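Local atomic coordinates of switch-activating protein 1 (Schizosaccharomyces pombe, PDB entry 5JDK), a protein that binds specific DNA sequences needed for mating-type switching and blocks replication forks at a barrier in the ribosomal DNA, acting as a homodimer. Residues Y60-I63 against A64-Y68; A74-T77 against E78-R82; S87-R90 against V91-Q94. All coordinates share one frame; numbering follows the deposited sequence.

Contact 1. Residues Y60-I63 against A64-Y68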
# COMPACT_ATOMS: atom_id res chain seq x y z
N TYR A 60 3.37 2.41 -9.88
CA TYR A 60 3.60 3.46 -8.89
C TYR A 60 3.52 4.84 -9.51
O TYR A 60 3.12 5.80 -8.83
CB TYR A 60 4.89 3.22 -8.08
CG TYR A 60 4.76 1.93 -7.28
CD1 TYR A 60 3.90 1.85 -6.19
CD2 TYR A 60 5.42 0.78 -7.67
CE1 TYR A 60 3.71 0.66 -5.51
CE2 TYR A 60 5.25 -0.42 -6.98
CZ TYR A 60 4.38 -0.47 -5.91
OH TYR A 60 4.14 -1.64 -5.24
N ALA A 61 3.88 4.97 -10.79
CA ALA A 61 3.70 6.25 -11.46
C ALA A 61 2.23 6.63 -11.53
O ALA A 61 1.86 7.79 -11.29
CB ALA A 61 4.29 6.21 -12.87
N LYS A 62 1.37 5.66 -11.89
CA LYS A 62 -0.06 5.93 -11.96
C LYS A 62 -0.63 6.30 -10.59
O LYS A 62 -1.43 7.23 -10.48
CB LYS A 62 -0.78 4.71 -12.54
CG LYS A 62 -2.29 4.85 -12.47
CD LYS A 62 -3.04 3.79 -13.24
CE LYS A 62 -4.53 4.05 -13.22
NZ LYS A 62 -5.32 3.04 -13.95
N ILE A 63 -0.24 5.56 -9.55
CA ILE A 63 -0.72 5.88 -8.21
C ILE A 63 -0.31 7.29 -7.82
O ILE A 63 -1.11 8.05 -7.26
CB ILE A 63 -0.23 4.84 -7.19
CG1 ILE A 63 -0.77 3.43 -7.50
CG2 ILE A 63 -0.56 5.27 -5.76
CD1 ILE A 63 -2.25 3.29 -7.45
N ALA A 64 0.95 7.66 -8.07
CA ALA A 64 1.37 9.01 -7.72
C ALA A 64 0.53 10.05 -8.45
O ALA A 64 0.13 11.07 -7.87
CB ALA A 64 2.84 9.19 -8.09
N ARG A 65 0.25 9.79 -9.73
CA ARG A 65 -0.52 10.74 -10.52
C ARG A 65 -1.96 10.86 -10.03
O ARG A 65 -2.46 11.98 -9.85
CB ARG A 65 -0.48 10.33 -11.99
CG ARG A 65 -1.33 11.23 -12.85
CD ARG A 65 -1.07 11.02 -14.32
NE ARG A 65 0.26 11.45 -14.73
CZ ARG A 65 0.60 12.70 -15.02
NH1 ARG A 65 -0.28 13.68 -14.95
NH2 ARG A 65 1.85 12.95 -15.38
N ILE A 66 -2.65 9.74 -9.82
CA ILE A 66 -4.04 9.82 -9.36
C ILE A 66 -4.10 10.39 -7.95
O ILE A 66 -5.02 11.15 -7.61
CB ILE A 66 -4.74 8.46 -9.49
CG1 ILE A 66 -4.74 8.01 -10.95
CG2 ILE A 66 -6.17 8.55 -8.93
CD1 ILE A 66 -5.31 6.64 -11.20
N GLY A 67 -3.13 10.06 -7.11
CA GLY A 67 -3.11 10.61 -5.77
C GLY A 67 -2.99 12.13 -5.78
O GLY A 67 -3.68 12.82 -5.03
N TYR A 68 -2.11 12.65 -6.64
CA TYR A 68 -2.01 14.10 -6.82
C TYR A 68 -3.30 14.68 -7.42
O TYR A 68 -3.87 15.64 -6.90
CB TYR A 68 -0.79 14.42 -7.71
CG TYR A 68 -0.83 15.86 -8.13
CD1 TYR A 68 -0.36 16.85 -7.30
CD2 TYR A 68 -1.44 16.22 -9.32
CE1 TYR A 68 -0.49 18.18 -7.66
CE2 TYR A 68 -1.58 17.52 -9.69
CZ TYR A 68 -1.11 18.50 -8.86
OH TYR A 68 -1.26 19.82 -9.22
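Y60, A61, K62 and I63 each offer a backbone carbonyl to the residue four positions on, so the polar part of this local contact is one uninterrupted run of alpha-helical bonds. A64 N donates to Y60 O at 3.0 Å, R65 N to A61 O, I66 N to K62 O at 2.9 Å, and G67 N to I63 O. The third is the straightest, with an N-H...O angle of 173°; Y68 N continues the pattern by donating to A64 O.

Apolar contact between side chains is concentrated on K62 and I66, which run side by side and point the same way. With CG anti to the backbone N (chi1 173°) and every later torsion extended, the lysine chain passes alongside the isoleucine tip. CD1 of I66 meets it twice, 3.7 Å from K62 CG and 3.4 Å from K62 CE, the latter closer than usual for two carbons. I66 CG1 also lies 3.4 Å from K62 O, while A64 CB sits 3.5 Å from Y60 O.

All of this belongs to helix 56-71 of the N-terminal DNA-binding domain, an all-helical part assigned to the helix-turn-helix group. I63 reaches both neighbouring helices, meeting L40 and V44 of helix 34-46 and C81 of helix 78-98; I66 adds L43 of the former, and A64 packs on C81 of the latter.

Polar ends find their partners beyond the two segments. The extended chain of K62 carries NZ to a salt bridge with E50 OE2. R65 bends at chi3 (-67°), and its NH1 pairs with E69 OE2, one helical turn further along. Y60 OH is hydrogen-bonded to a glycerol that probably came from the crystallisation liquor.

Contact 2. Residues A74-T77 against E78-R82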
# COMPACT_ATOMS: atom_id res chain seq x y z
N ALA A 74 0.75 15.80 -2.48
CA ALA A 74 1.82 16.55 -3.13
C ALA A 74 2.30 15.79 -4.37
O ALA A 74 2.13 14.58 -4.50
CB ALA A 74 2.99 16.74 -2.17
N ILE A 75 2.93 16.53 -5.29
CA ILE A 75 3.60 15.88 -6.41
C ILE A 75 4.73 15.04 -5.86
O ILE A 75 5.62 15.55 -5.17
CB ILE A 75 4.13 16.92 -7.41
CG1 ILE A 75 2.97 17.65 -8.07
CG2 ILE A 75 5.01 16.23 -8.46
CD1 ILE A 75 3.35 18.71 -9.08
N HIS A 76 4.70 13.74 -6.15
CA HIS A 76 5.74 12.81 -5.77
C HIS A 76 6.35 12.24 -7.04
O HIS A 76 5.62 11.93 -7.99
CB HIS A 76 5.15 11.61 -5.00
CG HIS A 76 4.82 11.86 -3.56
ND1 HIS A 76 3.80 12.69 -3.16
CD2 HIS A 76 5.33 11.31 -2.43
CE1 HIS A 76 3.72 12.68 -1.83
NE2 HIS A 76 4.63 11.84 -1.37
N THR A 77 7.67 12.07 -7.06
CA THR A 77 8.26 11.21 -8.06
C THR A 77 7.76 9.77 -7.87
O THR A 77 7.17 9.42 -6.84
CB THR A 77 9.78 11.21 -7.97
OG1 THR A 77 10.15 10.65 -6.71
CG2 THR A 77 10.36 12.61 -8.11
N GLU A 78 7.99 8.94 -8.88
CA GLU A 78 7.69 7.52 -8.73
C GLU A 78 8.32 6.96 -7.46
O GLU A 78 7.66 6.28 -6.66
CB GLU A 78 8.21 6.76 -9.95
CG GLU A 78 7.90 5.28 -9.87
CD GLU A 78 8.67 4.45 -10.88
OE1 GLU A 78 8.76 4.87 -12.05
OE2 GLU A 78 9.21 3.38 -10.51
N SER A 79 9.61 7.22 -7.27
CA SER A 79 10.32 6.66 -6.13
C SER A 79 9.77 7.19 -4.81
O SER A 79 9.64 6.43 -3.84
CB SER A 79 11.80 6.95 -6.25
OG SER A 79 12.49 6.44 -5.12
N ALA A 80 9.45 8.48 -4.75
CA ALA A 80 8.93 9.03 -3.51
C ALA A 80 7.57 8.42 -3.17
O ALA A 80 7.29 8.13 -2.00
CB ALA A 80 8.84 10.54 -3.60
N CYS A 81 6.72 8.23 -4.18
CA CYS A 81 5.42 7.61 -3.93
C CYS A 81 5.59 6.18 -3.43
O CYS A 81 5.01 5.77 -2.40
CB CYS A 81 4.59 7.63 -5.21
SG CYS A 81 3.04 6.76 -5.11
N ARG A 82 6.40 5.40 -4.14
CA ARG A 82 6.64 4.03 -3.73
C ARG A 82 7.23 3.98 -2.33
O ARG A 82 6.86 3.11 -1.53
CB ARG A 82 7.54 3.36 -4.74
CG ARG A 82 7.64 1.87 -4.57
CD ARG A 82 8.53 1.34 -5.63
NE ARG A 82 8.63 -0.11 -5.63
CZ ARG A 82 9.34 -0.74 -6.55
NH1 ARG A 82 9.97 -0.04 -7.48
NH2 ARG A 82 9.40 -2.07 -6.56
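E78 steps off T77 into helix 78-98 as its first residue. Its CG is anti to the backbone N, and the extended chain carries OE1 to a hydrogen bond with S57 OG on helix 56-71. S79 touches the preceding segment lightly, its CB 4.1 Å from T77 OG1.

At A80 the contact becomes specific. A80 N donates to T77 OG1 at 3.0 Å with an N-H...O angle of 160°, and A80 CB packs against the same oxygen. This is an N-cap: the threonine hydroxyl takes up an N-H of the first helical turn, which has no carbonyl of an earlier turn to bond to. A chi1 of 64° makes the bond possible, setting OG1 between the backbone N and the carbonyl carbon. A80 also meets H76, whose CD2 lies 3.8 Å from A80 CB, with A80 C at the ring edge.

C81 N donates to T77 O at 2.9 Å (167°), the first regular i to i+4 bond of the helix. C81 CB lies 4.0 Å from H76 CB. The imidazole is held at both nitrogens: ND1 donates to A74 O, which lies in the ring plane although ND1 stands well above the plane of that carbonyl, and NE2 is hydrogen-bonded to Q84 NE2. A leucine in place of H76 would probably leave A74 O and Q84 NE2 without this shared partner and loosen the loop's tie to the helix.

R82 continues the helix through R82 N to E78 O, 3.0 Å, while its extended side chain leads away and packs on T56 and Y60 of helix 56-71.

Contact 3. Residues S87-R90 against V91-Q94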
# COMPACT_ATOMS: atom_id res chain seq x y z
N SER A 87 7.02 2.54 3.41
CA SER A 87 7.02 2.92 4.81
C SER A 87 5.71 2.56 5.50
O SER A 87 5.71 2.05 6.62
CB SER A 87 7.30 4.41 4.95
OG SER A 87 7.35 4.76 6.32
N ILE A 88 4.57 2.82 4.84
CA ILE A 88 3.28 2.43 5.40
C ILE A 88 3.28 0.93 5.70
O ILE A 88 2.79 0.49 6.75
CB ILE A 88 2.15 2.84 4.44
CG1 ILE A 88 1.95 4.36 4.48
CG2 ILE A 88 0.84 2.10 4.77
CD1 ILE A 88 1.15 4.90 3.32
N MET A 89 3.77 0.12 4.76
CA MET A 89 3.75 -1.32 4.96
C MET A 89 4.73 -1.78 6.03
O MET A 89 4.45 -2.75 6.76
CB MET A 89 4.00 -2.03 3.63
CG MET A 89 2.91 -1.79 2.59
SD MET A 89 1.24 -2.27 3.10
CE MET A 89 1.40 -4.05 3.14
N ARG A 90 5.88 -1.11 6.16
CA ARG A 90 6.81 -1.45 7.23
C ARG A 90 6.20 -1.14 8.58
O ARG A 90 6.27 -1.95 9.52
CB ARG A 90 8.12 -0.68 7.04
CG ARG A 90 9.14 -1.08 8.06
CD ARG A 90 10.50 -0.54 7.74
NE ARG A 90 11.46 -0.83 8.81
CZ ARG A 90 12.19 -1.94 8.89
NH1 ARG A 90 12.08 -2.89 7.97
NH2 ARG A 90 13.02 -2.11 9.91
N VAL A 91 5.56 0.03 8.70
CA VAL A 91 4.87 0.37 9.94
C VAL A 91 3.75 -0.62 10.20
O VAL A 91 3.54 -1.03 11.35
CB VAL A 91 4.39 1.83 9.90
CG1 VAL A 91 3.45 2.12 11.06
CG2 VAL A 91 5.59 2.76 9.92
N TYR A 92 3.05 -1.05 9.16
CA TYR A 92 2.01 -2.07 9.33
C TYR A 92 2.58 -3.34 9.94
O TYR A 92 1.99 -3.91 10.88
CB TYR A 92 1.33 -2.35 8.00
CG TYR A 92 0.30 -3.46 8.07
CD1 TYR A 92 0.40 -4.60 7.28
CD2 TYR A 92 -0.79 -3.35 8.93
CE1 TYR A 92 -0.57 -5.60 7.35
CE2 TYR A 92 -1.74 -4.35 9.01
CZ TYR A 92 -1.63 -5.47 8.21
OH TYR A 92 -2.57 -6.47 8.27
N GLU A 93 3.71 -3.82 9.44
CA GLU A 93 4.30 -5.03 10.01
C GLU A 93 4.69 -4.81 11.47
O GLU A 93 4.56 -5.71 12.30
CB GLU A 93 5.47 -5.52 9.17
CG GLU A 93 5.05 -6.04 7.79
CD GLU A 93 4.24 -7.33 7.85
OE1 GLU A 93 4.40 -8.09 8.83
OE2 GLU A 93 3.48 -7.59 6.91
N GLN A 94 5.16 -3.61 11.80
CA GLN A 94 5.45 -3.31 13.20
C GLN A 94 4.18 -3.32 14.05
O GLN A 94 4.17 -3.84 15.18
CB GLN A 94 6.18 -1.97 13.29
CG GLN A 94 7.56 -2.08 12.64
CD GLN A 94 8.29 -0.77 12.48
OE1 GLN A 94 7.77 0.30 12.82
NE2 GLN A 94 9.50 -0.84 11.95
O HOH W 1 3.24 -5.55 5.38
O HOH W 2 12.06 0.33 11.22
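R90 and Q94, one helical turn apart, bring their polar ends together through a water. Water 2 accepts from R90 NE at 2.7 Å, in the guanidinium plane, and from Q94 NE2 at 2.9 Å. R90 NE and Q94 NE2, both donors, stay 3.7 Å apart, so the water supplies the acceptor that neither offers the other. The guanidinium and amide planes are turned 76° against each other. R90 is extended from CG to NE; Q94 CG, set beside its own backbone N, lies 3.4 Å from R90 O, and the extended chain beyond it leads to the water.

V91 covers the backbone of the preceding turn. A chi1 of 169° puts CG2 beside the backbone N, and this methyl comes to 3.4 Å from S87 O, the oxygen that also accepts from V91 N in a nearly linear bond (172°).

M89 begins by pointing away, but three successive bends of its chain bring CE to 4.3 Å from Y92 CD1, an apolar contact oblique to the ring. Its carbonyl O accepts from E93 N and, weakly, from water 1, which donates more firmly to E93 OE2 at 2.6 Å.

The same carboxylate oxygen forms a salt bridge with K120 on helix 107-131. Y92 packs on D113, C116 and D117 of that helix and M89 on M41 of helix 34-46, so this part of helix 78-98 packs on both helices, with I88 touching each.

The three contacts follow one another along the chain in series; each joins adjoining segments, so none closes a long loop, and none nests within or crosses another. Contact 1 comes first, inside helix 56-71. Contact 2 spans the end of the following loop and the start of helix 78-98, folding back on contact 1: their centres are 8 Å apart, and Y68 CD1 meets I75 CG1 at 3.5 Å. Contact 3 lies further along helix 78-98, its centre about 18 Å from that of contact 2, without touching either. Helix 34-46 packs against both contacts 1 and 3, while helix 107-131 meets contact 3.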